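SAM dependent methyltransferase (Agrobacterium tumefaciens, PDB 2IGT) binds S-adenosylmethionine and probably transfers its methyl group to an acceptor substrate. Local coordinates at residues A[178-192]-A[204-216]. Numbering follows the deposited sequence.
Sequences VTHVDASKKAIGWAK and PIRWICEDAMKFI. With SAM (S-adenosylmethionine), chain D; ACY (acetic acid), chain F; ACY (acetic acid), chain G.
Trp207 sends its six-membered ring edge-on against the face of His180, a T-shaped pair with CZ3 of Trp207 3.4 Å from CG of His180 and the ring planes at 59°. They are neighbours on parallel strands 177-181 and 205-208 of a right-handed beta-alpha-beta unit in the Rossmann-like methyltransferase fold, 205-208 being the outermost strand at this end of the sheet within the chain. The connecting helix covers the indole: CB of Ala191 meets CZ3 of Trp207 at 3.3 Å, and CG of Lys192 makes a CH-pi contact over the five-membered ring. Beyond, NZ of Lys192 is hydrogen-bonded to an acetic acid molecule, probably from the crystallisation liquor. On the opposite sheet face, NE and NH2 of Arg206 both donate to OG1 of Thr179, in the guanidinium plane; chi1 of -61° turns CG2 of Thr179 toward Phe215. CG2 of Val181 rests 3.6 Å from CD2 of Phe215. The strands' C-terminal ends carry S-adenosylmethionine. Asp182 accepts from O2' through OD1 and O3' through OD2, and its OD1 closes an Asx turn with Ser184 N. Asp211 caps its helix through OD2, bonding Lys214 N, and its OD1 salt-bridges Arg100 of the second subunit. That same OD1 accepts from adenine N6 at 2.9 Å, while Ala212 N donates to adenine N1.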
loop_
_atom_site.group_PDB
_atom_site.type_symbol
_atom_site.label_atom_id
_atom_site.label_comp_id
_atom_site.label_asym_id
_atom_site.label_seq_id
_atom_site.Cartn_x
_atom_site.Cartn_y
_atom_site.Cartn_z
ATOM N N VAL A 178 7.575 15.538 28.655
ATOM C CA VAL A 178 7.644 15.524 27.186
ATOM C C VAL A 178 6.408 14.841 26.604
ATOM O O VAL A 178 5.964 13.794 27.104
ATOM C CB VAL A 178 8.919 14.794 26.688
ATOM C CG1 VAL A 178 9.040 14.872 25.116
ATOM C CG2 VAL A 178 10.151 15.416 27.339
ATOM N N THR A 179 5.827 15.474 25.589
ATOM C CA THR A 179 4.823 14.834 24.746
ATOM C C THR A 179 5.414 14.721 23.331
ATOM O O THR A 179 5.800 15.737 22.703
ATOM C CB THR A 179 3.499 15.624 24.769
ATOM O OG1 THR A 179 3.005 15.650 26.115
ATOM C CG2 THR A 179 2.438 14.976 23.818
ATOM N N HIS A 180 5.535 13.484 22.860
ATOM C CA HIS A 180 6.161 13.190 21.552
ATOM C C HIS A 180 5.071 12.711 20.577
ATOM O O HIS A 180 4.333 11.751 20.854
ATOM C CB HIS A 180 7.268 12.141 21.768
ATOM C CG HIS A 180 7.922 11.630 20.511
ATOM N ND1 HIS A 180 7.262 10.866 19.565
ATOM C CD2 HIS A 180 9.207 11.703 20.100
ATOM C CE1 HIS A 180 8.112 10.519 18.610
ATOM N NE2 HIS A 180 9.300 11.010 18.916
ATOM N N VAL A 181 4.940 13.411 19.451
ATOM C CA VAL A 181 3.862 13.129 18.509
ATOM C C VAL A 181 4.419 12.713 17.165
ATOM O O VAL A 181 5.180 13.469 16.547
ATOM C CB VAL A 181 2.931 14.364 18.308
ATOM C CG1 VAL A 181 1.715 13.990 17.442
ATOM C CG2 VAL A 181 2.464 14.924 19.673
ATOM N N ASP A 182 4.023 11.523 16.710
ATOM C CA ASP A 182 4.402 11.025 15.387
ATOM C C ASP A 182 3.282 10.116 14.873
ATOM O O ASP A 182 2.783 9.296 15.622
ATOM C CB ASP A 182 5.737 10.245 15.445
ATOM C CG ASP A 182 6.393 10.128 14.082
ATOM O OD1 ASP A 182 5.821 9.453 13.207
ATOM O OD2 ASP A 182 7.451 10.758 13.854
ATOM N N ALA A 183 2.895 10.267 13.602
ATOM C CA ALA A 183 1.825 9.468 13.003
ATOM C C ALA A 183 2.220 8.017 12.756
ATOM O O ALA A 183 1.349 7.173 12.536
ATOM C CB ALA A 183 1.384 10.084 11.689
ATOM N N SER A 184 3.527 7.742 12.750
ATOM C CA SER A 184 4.028 6.409 12.399
ATOM C C SER A 184 4.226 5.536 13.648
ATOM O O SER A 184 5.068 5.822 14.491
ATOM C CB SER A 184 5.326 6.502 11.580
ATOM O OG SER A 184 5.954 5.224 11.510
ATOM N N LYS A 185 3.468 4.450 13.755
ATOM C CA LYS A 185 3.639 3.558 14.904
ATOM C C LYS A 185 5.045 2.939 14.885
ATOM O O LYS A 185 5.675 2.720 15.928
ATOM C CB LYS A 185 2.530 2.495 14.926
ATOM C CG LYS A 185 2.627 1.526 16.088
ATOM C CD LYS A 185 1.402 0.616 16.129
ATOM C CE LYS A 185 1.737 -0.786 16.648
ATOM N NZ LYS A 185 2.251 -0.793 18.049
ATOM N N LYS A 186 5.553 2.668 13.690
ATOM C CA LYS A 186 6.908 2.129 13.545
ATOM C C LYS A 186 7.943 3.107 14.128
ATOM O O LYS A 186 8.867 2.701 14.862
ATOM C CB LYS A 186 7.214 1.862 12.068
ATOM C CG LYS A 186 8.600 1.267 11.817
ATOM C CD LYS A 186 8.717 0.628 10.398
ATOM C CE LYS A 186 9.023 1.631 9.298
ATOM N NZ LYS A 186 8.099 2.827 9.202
ATOM N N ALA A 187 7.795 4.389 13.783
ATOM C CA ALA A 187 8.681 5.429 14.311
ATOM C C ALA A 187 8.570 5.550 15.832
ATOM O O ALA A 187 9.593 5.726 16.516
ATOM C CB ALA A 187 8.407 6.776 13.638
ATOM N N ILE A 188 7.348 5.476 16.348
ATOM C CA ILE A 188 7.132 5.541 17.809
ATOM C C ILE A 188 7.895 4.379 18.445
ATOM O O ILE A 188 8.545 4.552 19.466
ATOM C CB ILE A 188 5.633 5.491 18.213
ATOM C CG1 ILE A 188 4.871 6.772 17.793
ATOM C CG2 ILE A 188 5.468 5.215 19.718
ATOM C CD1 ILE A 188 5.282 8.025 18.505
ATOM N N GLY A 189 7.797 3.194 17.834
ATOM C CA GLY A 189 8.514 2.017 18.332
ATOM C C GLY A 189 10.021 2.226 18.389
ATOM O O GLY A 189 10.658 1.856 19.364
ATOM N N TRP A 190 10.584 2.836 17.353
ATOM C CA TRP A 190 12.010 3.180 17.321
ATOM C C TRP A 190 12.391 4.155 18.433
ATOM O O TRP A 190 13.423 3.993 19.080
ATOM C CB TRP A 190 12.364 3.857 15.980
ATOM C CG TRP A 190 12.272 2.971 14.790
ATOM C CD1 TRP A 190 12.316 1.600 14.757
ATOM C CD2 TRP A 190 12.183 3.405 13.425
ATOM N NE1 TRP A 190 12.232 1.158 13.446
ATOM C CE2 TRP A 190 12.144 2.249 12.616
ATOM C CE3 TRP A 190 12.107 4.669 12.812
ATOM C CZ2 TRP A 190 12.047 2.316 11.217
ATOM C CZ3 TRP A 190 12.007 4.733 11.420
ATOM C CH2 TRP A 190 11.971 3.558 10.647
ATOM N N ALA A 191 11.565 5.184 18.627
ATOM C CA ALA A 191 11.817 6.174 19.662
ATOM C C ALA A 191 11.815 5.521 21.050
ATOM O O ALA A 191 12.677 5.812 21.890
ATOM C CB ALA A 191 10.789 7.316 19.568
ATOM N N LYS A 192 10.843 4.640 21.283
ATOM C CA LYS A 192 10.750 3.887 22.542
ATOM C C LYS A 192 11.978 3.004 22.772
ATOM O O LYS A 192 12.487 2.919 23.897
ATOM C CB LYS A 192 9.471 3.036 22.558
ATOM C CG LYS A 192 8.188 3.850 22.760
ATOM C CD LYS A 192 6.967 2.934 22.718
ATOM C CE LYS A 192 5.681 3.703 22.911
ATOM N NZ LYS A 192 4.506 2.801 22.794
ATOM N N PRO A 204 9.005 11.118 32.365
ATOM C CA PRO A 204 7.666 11.492 31.857
ATOM C C PRO A 204 7.694 11.837 30.354
ATOM O O PRO A 204 7.801 13.015 29.958
ATOM C CB PRO A 204 7.284 12.701 32.731
ATOM C CG PRO A 204 8.617 13.312 33.098
ATOM C CD PRO A 204 9.555 12.149 33.274
ATOM N N ILE A 205 7.636 10.802 29.522
ATOM C CA ILE A 205 7.465 10.989 28.077
ATOM C C ILE A 205 6.142 10.340 27.676
ATOM O O ILE A 205 5.923 9.140 27.915
ATOM C CB ILE A 205 8.603 10.376 27.268
ATOM C CG1 ILE A 205 9.955 10.926 27.747
ATOM C CG2 ILE A 205 8.390 10.645 25.731
ATOM C CD1 ILE A 205 11.140 10.309 27.019
ATOM N N ARG A 206 5.254 11.133 27.096
ATOM C CA ARG A 206 3.978 10.636 26.606
ATOM C C ARG A 206 4.061 10.447 25.076
ATOM O O ARG A 206 4.319 11.409 24.336
ATOM C CB ARG A 206 2.853 11.598 27.034
ATOM C CG ARG A 206 1.567 11.492 26.237
ATOM C CD ARG A 206 0.453 12.325 26.873
ATOM N NE ARG A 206 0.656 13.758 26.642
ATOM C CZ ARG A 206 -0.305 14.677 26.677
ATOM N NH1 ARG A 206 -1.555 14.326 26.973
ATOM N NH2 ARG A 206 -0.009 15.948 26.442
ATOM N N TRP A 207 3.871 9.203 24.623
ATOM C CA TRP A 207 4.063 8.832 23.212
ATOM C C TRP A 207 2.720 8.873 22.535
ATOM O O TRP A 207 1.802 8.142 22.937
ATOM C CB TRP A 207 4.664 7.417 23.082
ATOM C CG TRP A 207 6.008 7.260 23.741
ATOM C CD1 TRP A 207 6.262 6.646 24.941
ATOM C CD2 TRP A 207 7.275 7.730 23.254
ATOM N NE1 TRP A 207 7.605 6.708 25.228
ATOM C CE2 TRP A 207 8.252 7.361 24.208
ATOM C CE3 TRP A 207 7.680 8.422 22.106
ATOM C CZ2 TRP A 207 9.613 7.673 24.059
ATOM C CZ3 TRP A 207 9.037 8.748 21.963
ATOM C CH2 TRP A 207 9.988 8.359 22.933
ATOM N N ILE A 208 2.575 9.749 21.546
ATOM C CA ILE A 208 1.290 9.970 20.932
ATOM C C ILE A 208 1.409 9.558 19.457
ATOM O O ILE A 208 2.199 10.144 18.717
ATOM C CB ILE A 208 0.842 11.479 21.024
ATOM C CG1 ILE A 208 0.680 11.955 22.486
ATOM C CG2 ILE A 208 -0.443 11.726 20.219
ATOM C CD1 ILE A 208 -0.431 11.267 23.306
ATOM N N CYS A 209 0.634 8.553 19.049
ATOM C CA CYS A 209 0.640 8.117 17.656
ATOM C C CYS A 209 -0.625 8.683 16.991
ATOM O O CYS A 209 -1.710 8.105 17.074
ATOM C CB CYS A 209 0.717 6.594 17.562
ATOM S SG CYS A 209 0.884 6.008 15.844
ATOM N N GLU A 210 -0.471 9.856 16.377
ATOM C CA GLU A 210 -1.592 10.599 15.837
ATOM C C GLU A 210 -1.055 11.556 14.793
ATOM O O GLU A 210 0.145 11.881 14.786
ATOM C CB GLU A 210 -2.357 11.354 16.947
ATOM C CG GLU A 210 -3.696 12.013 16.462
ATOM C CD GLU A 210 -4.647 12.486 17.586
ATOM O OE1 GLU A 210 -4.181 12.872 18.665
ATOM O OE2 GLU A 210 -5.884 12.485 17.372
ATOM N N ASP A 211 -1.929 11.971 13.887
ATOM C CA ASP A 211 -1.649 13.123 13.021
ATOM C C ASP A 211 -1.276 14.341 13.917
ATOM O O ASP A 211 -1.936 14.595 14.928
ATOM C CB ASP A 211 -2.867 13.438 12.149
ATOM C CG ASP A 211 -2.622 14.647 11.251
ATOM O OD1 ASP A 211 -1.929 14.476 10.222
ATOM O OD2 ASP A 211 -3.066 15.775 11.608
ATOM N N ALA A 212 -0.204 15.053 13.571
ATOM C CA ALA A 212 0.317 16.120 14.417
ATOM C C ALA A 212 -0.664 17.281 14.543
ATOM O O ALA A 212 -0.866 17.794 15.645
ATOM C CB ALA A 212 1.667 16.614 13.920
HETATM N N MSE A 213 -1.253 17.702 13.431
HETATM C CA MSE A 213 -2.198 18.822 13.479
HETATM C C MSE A 213 -3.518 18.478 14.200
HETATM O O MSE A 213 -4.043 19.315 14.948
HETATM C CB MSE A 213 -2.463 19.432 12.081
HETATM C CG MSE A 213 -3.094 20.868 12.196
HETATM SE SE MSE A 213 -2.701 21.990 10.709
HETATM C CE MSE A 213 -3.548 20.914 9.325
ATOM N N LYS A 214 -4.035 17.253 13.995
ATOM C CA LYS A 214 -5.217 16.793 14.713
ATOM C C LYS A 214 -4.934 16.801 16.225
ATOM O O LYS A 214 -5.754 17.284 17.018
ATOM C CB LYS A 214 -5.607 15.392 14.269
ATOM C CG LYS A 214 -6.844 14.816 15.000
ATOM C CD LYS A 214 -7.375 13.540 14.285
ATOM C CE LYS A 214 -8.246 13.879 13.061
ATOM N NZ LYS A 214 -8.465 12.702 12.126
ATOM N N PHE A 215 -3.763 16.299 16.609
ATOM C CA PHE A 215 -3.412 16.272 18.020
ATOM C C PHE A 215 -3.401 17.694 18.599
ATOM O O PHE A 215 -3.982 17.943 19.667
ATOM C CB PHE A 215 -2.056 15.614 18.289
ATOM C CG PHE A 215 -1.687 15.635 19.754
ATOM C CD1 PHE A 215 -2.394 14.843 20.670
ATOM C CD2 PHE A 215 -0.696 16.494 20.234
ATOM C CE1 PHE A 215 -2.074 14.860 22.030
ATOM C CE2 PHE A 215 -0.378 16.523 21.600
ATOM C CZ PHE A 215 -1.068 15.706 22.497
ATOM N N ILE A 216 -2.719 18.622 17.928
ATOM C CA ILE A 216 -2.611 19.970 18.518
ATOM C C ILE A 216 -3.933 20.736 18.508
ATOM O O ILE A 216 -4.186 21.524 19.428
ATOM C CB ILE A 216 -1.449 20.844 17.951
ATOM C CG1 ILE A 216 -1.626 21.090 16.440
ATOM C CG2 ILE A 216 -0.065 20.242 18.327
ATOM C CD1 ILE A 216 -0.683 22.161 15.891
HETATM N N SAM D . 11.385 16.285 8.996
HETATM C CA SAM D . 12.410 15.414 8.356
HETATM C C SAM D . 12.209 15.439 6.830
HETATM O O SAM D . 11.251 16.021 6.287
HETATM O OXT SAM D . 13.038 14.883 6.097
HETATM C CB SAM D . 12.358 13.981 8.934
HETATM C CG SAM D . 11.255 13.041 8.391
HETATM S SD SAM D . 9.556 13.577 8.826
HETATM C CE SAM D . 9.591 15.355 8.913
HETATM C "C5'" SAM D . 9.610 13.330 10.621
HETATM C "C4'" SAM D . 8.475 12.457 11.127
HETATM O "O4'" SAM D . 7.231 12.996 10.714
HETATM C "C3'" SAM D . 8.455 11.020 10.592
HETATM O "O3'" SAM D . 8.845 10.133 11.627
HETATM C "C2'" SAM D . 7.018 10.752 10.120
HETATM O "O2'" SAM D . 6.472 9.534 10.589
HETATM C "C1'" SAM D . 6.289 11.945 10.763
HETATM N N9 SAM D . 5.057 12.386 10.114
HETATM C C8 SAM D . 4.781 12.513 8.765
HETATM N N7 SAM D . 3.530 12.993 8.626
HETATM C C5 SAM D . 2.986 13.173 9.862
HETATM C C6 SAM D . 1.726 13.604 10.297
HETATM N N6 SAM D . 0.791 13.969 9.434
HETATM N N1 SAM D . 1.480 13.706 11.664
HETATM C C2 SAM D . 2.445 13.319 12.559
HETATM N N3 SAM D . 3.686 12.856 12.140
HETATM C C4 SAM D . 3.941 12.778 10.801
HETATM C C ACY F . 3.734 3.154 10.345
HETATM O O ACY F . 3.911 2.365 11.291
HETATM O OXT ACY F . 4.651 3.764 9.759
HETATM C CH3 ACY F . 2.329 3.413 9.873
HETATM C C ACY G . 4.905 1.231 19.601
HETATM O O ACY G . 5.564 1.308 20.646
HETATM O OXT ACY G . 3.878 1.916 19.402
HETATM C CH3 ACY G . 5.382 0.265 18.554
#